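Local structure of MarR-family transcriptional regulator (Bordetella bronchiseptica, 6PCO) at residues 67-72 with 160-165; 89-94 with 144-149. The protein probably acts as a DNA-binding transcription factor of the MarR family that regulates biofilm formation in Bordetella and whose DNA binding is controlled by 6-hydroxynicotinic acid. All blocks are in the same frame, centred on the assembly; numbering follows the deposited sequence.

Contact 1 of 2, residues 67-72 with 160-165; sequences VAIFQQ and TQSTFG. With BU1 (1,4-butanediol), chain E.
Ile69 reaches across from helix 55-73 to Ser162 and Thr163 near the C-terminal end of helix 143-164, joining two helices of the winged-helix MarR fold. The backbones come closest at Ile69 and Thr163, whose CA atoms are 6.9 Å apart, and the isoleucine spans the gap with both of its branches. Ile69 CG2, anti to the backbone N (the CG1 branch has chi1 -76°), meets Ser162 CB at 3.7 Å. The longer branch, extended at chi2 (160°), brings Ile69 CD1 against the backbone of helix 143-164, 3.9 Å from Thr163 CA.

Arg65 ties the same helices together through hydrogen bonds to the carbonyl oxygens of Ser162 and Thr163. A 1,4-butanediol occupies the adjoining pocket, hydrogen-bonded to His66 NE2 and, on the second subunit, to Arg60 NH2 and Gly56 N. Its weak bond to Thr160 is less certain because that hydroxyl is modelled too near the ligand.

The Thr163 hydroxyl has sounder partners: it is hydrogen-bonded to Ile159 O, one turn back, and to His66 ND1. These two bonds fix the polar end while the methyl groups of Ile69 pack beside it, and Thr163 OG1 lies 4.0 Å from Ile69 CD1, a van der Waals approach.

Contact 2 of 2, residues 89-94 with 144-149; sequences ALRDQG and DGRALV
Arg91 NE forms a salt bridge with Glu150 OE2, holding the guanidinium of helix 81-93 against helix 143-164 in the winged-helix MarR fold. From there the group reaches the methylenes of Arg146, while the aliphatic part of Arg91 lies on Val149. Arg91 CG is anti to the backbone N (chi1 177°) and sits 4.0 Å from Val149 CG1; the chain then bends at chi2 (61°) before carrying its charged end to Arg146.

The two arginine side chains cross at about a right angle. Arg146 CG covers one face of the Arg91 guanidinium, 3.6 Å above its plane and displaced toward the rim, and the next methylene, Arg146 CD, comes within 3.3 Å of Arg91 NH1. Arg91 NH1 meets the Arg146 guanidinium at the edge, in plane; the two guanidinium planes are 56° apart. Arg91 NH1 and Arg146 NE are both donors and do not bond at 3.5 Å. Glu150 probably offsets part of the like-charge repulsion.

Leu141 of strand 137-141 touches both arginines, placing this helix pair beside the wing sheet. Val149 is the buried member of the contact, its CB directed toward helix 81-93 and Val149 CG1 4.2 Å from Arg91 CB.

In the fold
From the N terminus, helix 55-73 supplies the first half of contact 1, and helix 81-93, next in the chain, the first half of contact 2. The chain then runs through helices 98-105 and 109-121 and the antiparallel strands 125-129 and 137-141 before entering helix 143-164. The start of that helix closes contact 2 across 50 residues; its far end closes contact 1 across 88, so the shorter loop lies within the longer. Helix 143-164 is thus shared, joined to helix 81-93 near the sheet and to helix 55-73 beside the ligand pocket. The contact centres are 21 Å apart, and both contacts reach the second subunit.

Contact 1 of 2, residues 67-72 with 160-165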
ATOM      1  N   VAL A  67       0.879  -1.068  -8.552  1.00 64.30           N
ATOM      2  CA  VAL A  67       1.656   0.182  -8.664  1.00 67.35           C
ATOM      3  C   VAL A  67       2.667   0.057  -9.817  1.00 57.75           C
ATOM      4  O   VAL A  67       2.846   1.005 -10.579  1.00 62.25           O
ATOM      5  CB  VAL A  67       2.327   0.582  -7.335  1.00 71.62           C
ATOM      6  CG1 VAL A  67       3.390   1.648  -7.535  1.00 69.71           C
ATOM      7  CG2 VAL A  67       1.299   1.063  -6.319  1.00 71.44           C
ATOM      8  N   ALA A  68       3.312  -1.105  -9.949  1.00 53.45           N
ATOM      9  CA  ALA A  68       4.165  -1.378 -11.109  1.00 56.38           C
ATOM     10  C   ALA A  68       3.356  -1.210 -12.404  1.00 59.52           C
ATOM     11  O   ALA A  68       3.800  -0.537 -13.326  1.00 58.12           O
ATOM     12  CB  ALA A  68       4.772  -2.759 -11.013  1.00 53.64           C
ATOM     13  N   ILE A  69       2.166  -1.821 -12.466  1.00 56.81           N
ATOM     14  CA  ILE A  69       1.349  -1.697 -13.637  1.00 55.84           C
ATOM     15  C   ILE A  69       1.077  -0.208 -13.875  1.00 56.97           C
ATOM     16  O   ILE A  69       1.184   0.271 -15.002  1.00 69.44           O
ATOM     17  CB  ILE A  69       0.051  -2.509 -13.508  1.00 56.24           C
ATOM     18  CG1 ILE A  69       0.311  -3.997 -13.708  1.00 56.33           C
ATOM     19  CG2 ILE A  69      -1.019  -2.002 -14.468  1.00 59.12           C
ATOM     20  CD1 ILE A  69      -0.775  -4.881 -13.136  1.00 64.56           C
ATOM     21  N   PHE A  70       0.689   0.508 -12.816  1.00 61.04           N
ATOM     22  CA  PHE A  70       0.347   1.938 -12.929  1.00 59.03           C
ATOM     23  C   PHE A  70       1.513   2.685 -13.589  1.00 57.92           C
ATOM     24  O   PHE A  70       1.293   3.454 -14.507  1.00 51.08           O
ATOM     25  CB  PHE A  70       0.000   2.542 -11.557  1.00 57.00           C
ATOM     26  CG  PHE A  70      -0.351   4.008 -11.609  1.00 56.37           C
ATOM     27  CD1 PHE A  70       0.642   4.979 -11.611  1.00 59.08           C
ATOM     28  CD2 PHE A  70      -1.669   4.419 -11.716  1.00 60.72           C
ATOM     29  CE1 PHE A  70       0.324   6.327 -11.700  1.00 58.67           C
ATOM     30  CE2 PHE A  70      -1.983   5.766 -11.830  1.00 63.76           C
ATOM     31  CZ  PHE A  70      -0.988   6.718 -11.818  1.00 61.19           C
ATOM     32  N   GLN A  71       2.737   2.434 -13.092  1.00 61.71           N
ATOM     33  CA  GLN A  71       3.970   3.167 -13.465  1.00 68.25           C
ATOM     34  C   GLN A  71       4.383   2.857 -14.911  1.00 67.52           C
ATOM     35  O   GLN A  71       4.833   3.745 -15.634  1.00 68.50           O
ATOM     36  CB  GLN A  71       5.101   2.813 -12.498  1.00 68.28           C
ATOM     37  CG  GLN A  71       4.942   3.480 -11.140  1.00 79.05           C
ATOM     38  CD  GLN A  71       5.966   3.034 -10.125  1.00 74.48           C
ATOM     39  OE1 GLN A  71       6.282   1.852 -10.012  1.00 71.42           O
ATOM     40  NE2 GLN A  71       6.488   3.993  -9.374  1.00 67.30           N
ATOM     41  N   GLN A  72       4.234   1.588 -15.303  1.00 65.98           N
ATOM     42  CA  GLN A  72       4.529   1.119 -16.634  1.00 73.26           C
ATOM     43  C   GLN A  72       3.569   1.747 -17.664  1.00 72.92           C
ATOM     44  O   GLN A  72       4.012   2.157 -18.721  1.00 82.87           O
ATOM     45  CB  GLN A  72       4.502  -0.411 -16.659  1.00 72.91           C
ATOM     46  CG  GLN A  72       5.692  -1.037 -15.940  1.00 81.39           C
ATOM     47  CD  GLN A  72       5.810  -2.515 -16.219  1.00 89.86           C
ATOM     48  OE1 GLN A  72       5.796  -2.945 -17.370  1.00 97.56           O
ATOM     49  NE2 GLN A  72       5.930  -3.311 -15.165  1.00 86.08           N
ATOM     50  N   THR A 160      -6.584  -0.442 -14.718  1.00 54.90           N
ATOM     51  CA  THR A 160      -7.595  -1.268 -14.036  1.00 56.37           C
ATOM     52  C   THR A 160      -7.691  -2.642 -14.712  1.00 57.78           C
ATOM     53  O   THR A 160      -7.639  -3.662 -14.017  1.00 56.80           O
ATOM     54  CB  THR A 160      -8.970  -0.597 -14.019  1.00 54.89           C
ATOM     55  OG1 THR A 160      -8.891   0.551 -13.181  1.00 60.23           O
ATOM     56  CG2 THR A 160     -10.068  -1.499 -13.510  1.00 57.22           C
ATOM     57  N   GLN A 161      -7.816  -2.651 -16.048  1.00 53.34           N
ATOM     58  CA  GLN A 161      -7.918  -3.891 -16.824  1.00 57.32           C
ATOM     59  C   GLN A 161      -6.705  -4.790 -16.561  1.00 57.28           C
ATOM     60  O   GLN A 161      -6.870  -5.965 -16.225  1.00 76.60           O
ATOM     61  CB  GLN A 161      -8.047  -3.615 -18.323  1.00 59.83           C
ATOM     62  CG  GLN A 161      -9.386  -3.017 -18.736  1.00 62.75           C
ATOM     63  CD  GLN A 161     -10.560  -3.777 -18.169  1.00 72.14           C
ATOM     64  OE1 GLN A 161     -10.717  -4.983 -18.377  1.00 77.13           O
ATOM     65  NE2 GLN A 161     -11.387  -3.076 -17.407  1.00 83.92           N
ATOM     66  N   SER A 162      -5.497  -4.232 -16.682  1.00 58.87           N
ATOM     67  CA  SER A 162      -4.252  -4.984 -16.435  1.00 59.75           C
ATOM     68  C   SER A 162      -4.250  -5.559 -15.017  1.00 63.71           C
ATOM     69  O   SER A 162      -3.913  -6.721 -14.834  1.00 68.81           O
ATOM     70  CB  SER A 162      -3.037  -4.145 -16.652  1.00 60.09           C
ATOM     71  OG  SER A 162      -2.920  -3.787 -18.017  1.00 71.68           O
ATOM     72  N   THR A 163      -4.646  -4.737 -14.038  1.00 60.15           N
ATOM     73  CA  THR A 163      -4.613  -5.124 -12.652  1.00 60.36           C
ATOM     74  C   THR A 163      -5.514  -6.339 -12.418  1.00 59.70           C
ATOM     75  O   THR A 163      -5.118  -7.250 -11.680  1.00 56.79           O
ATOM     76  CB  THR A 163      -5.008  -3.961 -11.736  1.00 62.93           C
ATOM     77  OG1 THR A 163      -4.064  -2.904 -11.921  1.00 67.32           O
ATOM     78  CG2 THR A 163      -5.034  -4.367 -10.278  1.00 60.22           C
ATOM     79  N   PHE A 164      -6.721  -6.332 -13.017  1.00 62.55           N
ATOM     80  CA  PHE A 164      -7.657  -7.481 -12.922  1.00 60.10           C
ATOM     81  C   PHE A 164      -7.015  -8.697 -13.590  1.00 64.50           C
ATOM     82  O   PHE A 164      -7.286  -9.854 -13.230  1.00 61.61           O
ATOM     83  CB  PHE A 164      -9.009  -7.201 -13.581  1.00 56.21           C
ATOM     84  CG  PHE A 164      -9.994  -6.423 -12.736  1.00 60.38           C
ATOM     85  CD1 PHE A 164     -10.294  -6.824 -11.439  1.00 57.69           C
ATOM     86  CD2 PHE A 164     -10.625  -5.285 -13.238  1.00 54.13           C
ATOM     87  CE1 PHE A 164     -11.191  -6.102 -10.661  1.00 50.96           C
ATOM     88  CE2 PHE A 164     -11.508  -4.562 -12.457  1.00 50.87           C
ATOM     89  CZ  PHE A 164     -11.800  -4.978 -11.170  1.00 49.60           C
ATOM     90  N   GLY A 165      -6.157  -8.416 -14.571  1.00 67.29           N
ATOM     91  CA  GLY A 165      -5.382  -9.440 -15.211  1.00 69.75           C
ATOM     92  C   GLY A 165      -6.298 -10.491 -15.796  1.00 68.35           C
ATOM     93  O   GLY A 165      -7.112 -10.178 -16.665  1.00 73.14           O
TER
HETATM   94  C1  BU1 E 201      -7.023   1.465 -11.171  1.00 86.49           C
HETATM   95  C2  BU1 E 201      -6.909   2.387  -9.944  1.00 92.57           C
HETATM   96  C3  BU1 E 201      -5.793   3.430 -10.039  1.00 94.14           C
HETATM   97  C4  BU1 E 201      -5.564   4.055  -8.652  1.00 97.04           C
HETATM   98  O5  BU1 E 201      -7.457   0.114 -10.833  1.00 63.93           O
HETATM   99  O6  BU1 E 201      -4.370   3.587  -7.978  1.00 79.30           O

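Contact 2 of 2, residues 89-94 with 144-149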
ATOM      1  N   ALA A  89     -10.029  12.938  -7.007  1.00 51.89           N
ATOM      2  CA  ALA A  89     -10.909  13.367  -5.921  1.00 54.19           C
ATOM      3  C   ALA A  89     -11.297  14.848  -6.109  1.00 56.46           C
ATOM      4  O   ALA A  89     -12.418  15.206  -5.801  1.00 57.97           O
ATOM      5  CB  ALA A  89     -10.283  13.101  -4.569  1.00 49.94           C
ATOM      6  N   LEU A  90     -10.383  15.697  -6.602  1.00 51.39           N
ATOM      7  CA  LEU A  90     -10.682  17.119  -6.748  1.00 57.44           C
ATOM      8  C   LEU A  90     -11.646  17.336  -7.920  1.00 57.97           C
ATOM      9  O   LEU A  90     -12.533  18.175  -7.849  1.00 59.43           O
ATOM     10  CB  LEU A  90      -9.384  17.905  -6.938  1.00 56.59           C
ATOM     11  CG  LEU A  90      -8.466  17.919  -5.719  1.00 58.75           C
ATOM     12  CD1 LEU A  90      -7.216  18.713  -6.019  1.00 61.50           C
ATOM     13  CD2 LEU A  90      -9.158  18.499  -4.497  1.00 61.27           C
ATOM     14  N   ARG A  91     -11.452  16.553  -8.982  1.00 60.51           N
ATOM     15  CA  ARG A  91     -12.354  16.490 -10.119  1.00 68.07           C
ATOM     16  C   ARG A  91     -13.781  16.157  -9.647  1.00 67.35           C
ATOM     17  O   ARG A  91     -14.700  16.816 -10.036  1.00 64.09           O
ATOM     18  CB  ARG A  91     -11.820  15.459 -11.123  1.00 74.47           C
ATOM     19  CG  ARG A  91     -12.691  15.227 -12.352  1.00 78.51           C
ATOM     20  CD  ARG A  91     -12.826  16.504 -13.144  1.00 90.14           C
ATOM     21  NE  ARG A  91     -13.407  16.315 -14.463  1.00106.15           N
ATOM     22  CZ  ARG A  91     -14.003  17.277 -15.164  1.00115.52           C
ATOM     23  NH1 ARG A  91     -14.356  18.410 -14.576  1.00119.24           N
ATOM     24  NH2 ARG A  91     -14.229  17.106 -16.454  1.00126.70           N
ATOM     25  N   ASP A  92     -13.943  15.124  -8.809  1.00 71.90           N
ATOM     26  CA  ASP A  92     -15.266  14.628  -8.365  1.00 68.06           C
ATOM     27  C   ASP A  92     -15.889  15.532  -7.281  1.00 64.47           C
ATOM     28  O   ASP A  92     -17.100  15.620  -7.227  1.00 73.14           O
ATOM     29  CB  ASP A  92     -15.189  13.172  -7.883  1.00 75.00           C
ATOM     30  CG  ASP A  92     -14.839  12.138  -8.956  1.00 80.14           C
ATOM     31  OD1 ASP A  92     -14.786  12.503 -10.151  1.00 81.51           O
ATOM     32  OD2 ASP A  92     -14.606  10.964  -8.588  1.00 79.79           O
ATOM     33  N   GLN A  93     -15.082  16.221  -6.460  1.00 60.89           N
ATOM     34  CA  GLN A  93     -15.541  16.932  -5.219  1.00 61.21           C
ATOM     35  C   GLN A  93     -15.507  18.468  -5.311  1.00 59.85           C
ATOM     36  O   GLN A  93     -16.085  19.139  -4.465  1.00 68.04           O
ATOM     37  CB  GLN A  93     -14.636  16.621  -4.022  1.00 60.28           C
ATOM     38  CG  GLN A  93     -14.679  15.179  -3.553  1.00 68.85           C
ATOM     39  CD  GLN A  93     -16.097  14.796  -3.240  1.00 75.28           C
ATOM     40  OE1 GLN A  93     -16.646  13.871  -3.827  1.00 81.74           O
ATOM     41  NE2 GLN A  93     -16.721  15.571  -2.369  1.00 92.19           N
ATOM     42  N   GLY A  94     -14.750  19.032  -6.247  1.00 57.90           N
ATOM     43  CA  GLY A  94     -14.495  20.453  -6.241  1.00 54.66           C
ATOM     44  C   GLY A  94     -13.616  20.839  -5.070  1.00 56.87           C
ATOM     45  O   GLY A  94     -12.756  20.072  -4.643  1.00 59.97           O
ATOM     46  N   ASP A 144      -5.333  23.180 -16.013  1.00 54.22           N
ATOM     47  CA  ASP A 144      -4.300  22.227 -16.358  1.00 57.48           C
ATOM     48  C   ASP A 144      -4.512  20.906 -15.603  1.00 63.82           C
ATOM     49  O   ASP A 144      -4.396  19.836 -16.176  1.00 71.26           O
ATOM     50  CB  ASP A 144      -2.916  22.814 -16.068  1.00 58.78           C
ATOM     51  CG  ASP A 144      -2.453  23.803 -17.118  1.00 58.40           C
ATOM     52  OD1 ASP A 144      -2.921  23.703 -18.262  1.00 54.35           O
ATOM     53  OD2 ASP A 144      -1.653  24.679 -16.770  1.00 70.53           O
ATOM     54  N   GLY A 145      -4.786  20.991 -14.298  1.00 67.61           N
ATOM     55  CA  GLY A 145      -5.118  19.810 -13.496  1.00 71.18           C
ATOM     56  C   GLY A 145      -6.297  19.023 -14.069  1.00 66.88           C
ATOM     57  O   GLY A 145      -6.248  17.794 -14.134  1.00 63.71           O
ATOM     58  N   ARG A 146      -7.352  19.731 -14.492  1.00 56.96           N
ATOM     59  CA  ARG A 146      -8.544  19.096 -15.038  1.00 58.56           C
ATOM     60  C   ARG A 146      -8.203  18.431 -16.375  1.00 54.48           C
ATOM     61  O   ARG A 146      -8.618  17.315 -16.643  1.00 51.80           O
ATOM     62  CB  ARG A 146      -9.651  20.140 -15.159  1.00 63.87           C
ATOM     63  CG  ARG A 146     -11.034  19.602 -15.483  1.00 62.89           C
ATOM     64  CD  ARG A 146     -12.066  20.724 -15.365  1.00 67.70           C
ATOM     65  NE  ARG A 146     -12.312  21.134 -13.976  1.00 76.63           N
ATOM     66  CZ  ARG A 146     -11.799  22.216 -13.373  1.00 82.44           C
ATOM     67  NH1 ARG A 146     -11.180  23.153 -14.081  1.00 72.88           N
ATOM     68  NH2 ARG A 146     -11.910  22.343 -12.056  1.00 78.25           N
ATOM     69  N   ALA A 147      -7.391  19.092 -17.200  1.00 57.63           N
ATOM     70  CA  ALA A 147      -7.039  18.512 -18.508  1.00 58.70           C
ATOM     71  C   ALA A 147      -6.300  17.177 -18.303  1.00 57.11           C
ATOM     72  O   ALA A 147      -6.674  16.151 -18.872  1.00 54.62           O
ATOM     73  CB  ALA A 147      -6.235  19.499 -19.304  1.00 53.58           C
ATOM     74  N   LEU A 148      -5.296  17.194 -17.423  1.00 49.34           N
ATOM     75  CA  LEU A 148      -4.445  16.053 -17.165  1.00 56.35           C
ATOM     76  C   LEU A 148      -5.268  14.865 -16.633  1.00 60.71           C
ATOM     77  O   LEU A 148      -5.081  13.746 -17.087  1.00 66.74           O
ATOM     78  CB  LEU A 148      -3.340  16.489 -16.197  1.00 56.09           C
ATOM     79  CG  LEU A 148      -2.387  15.387 -15.728  1.00 63.35           C
ATOM     80  CD1 LEU A 148      -1.589  14.783 -16.875  1.00 61.63           C
ATOM     81  CD2 LEU A 148      -1.456  15.917 -14.651  1.00 65.22           C
ATOM     82  N   VAL A 149      -6.179  15.105 -15.684  1.00 61.50           N
ATOM     83  CA  VAL A 149      -7.110  14.070 -15.205  1.00 61.26           C
ATOM     84  C   VAL A 149      -7.831  13.426 -16.400  1.00 64.09           C
ATOM     85  O   VAL A 149      -7.898  12.219 -16.484  1.00 70.26           O
ATOM     86  CB  VAL A 149      -8.137  14.659 -14.220  1.00 61.17           C
ATOM     87  CG1 VAL A 149      -9.319  13.729 -13.974  1.00 62.16           C
ATOM     88  CG2 VAL A 149      -7.492  15.043 -12.911  1.00 62.14           C
TER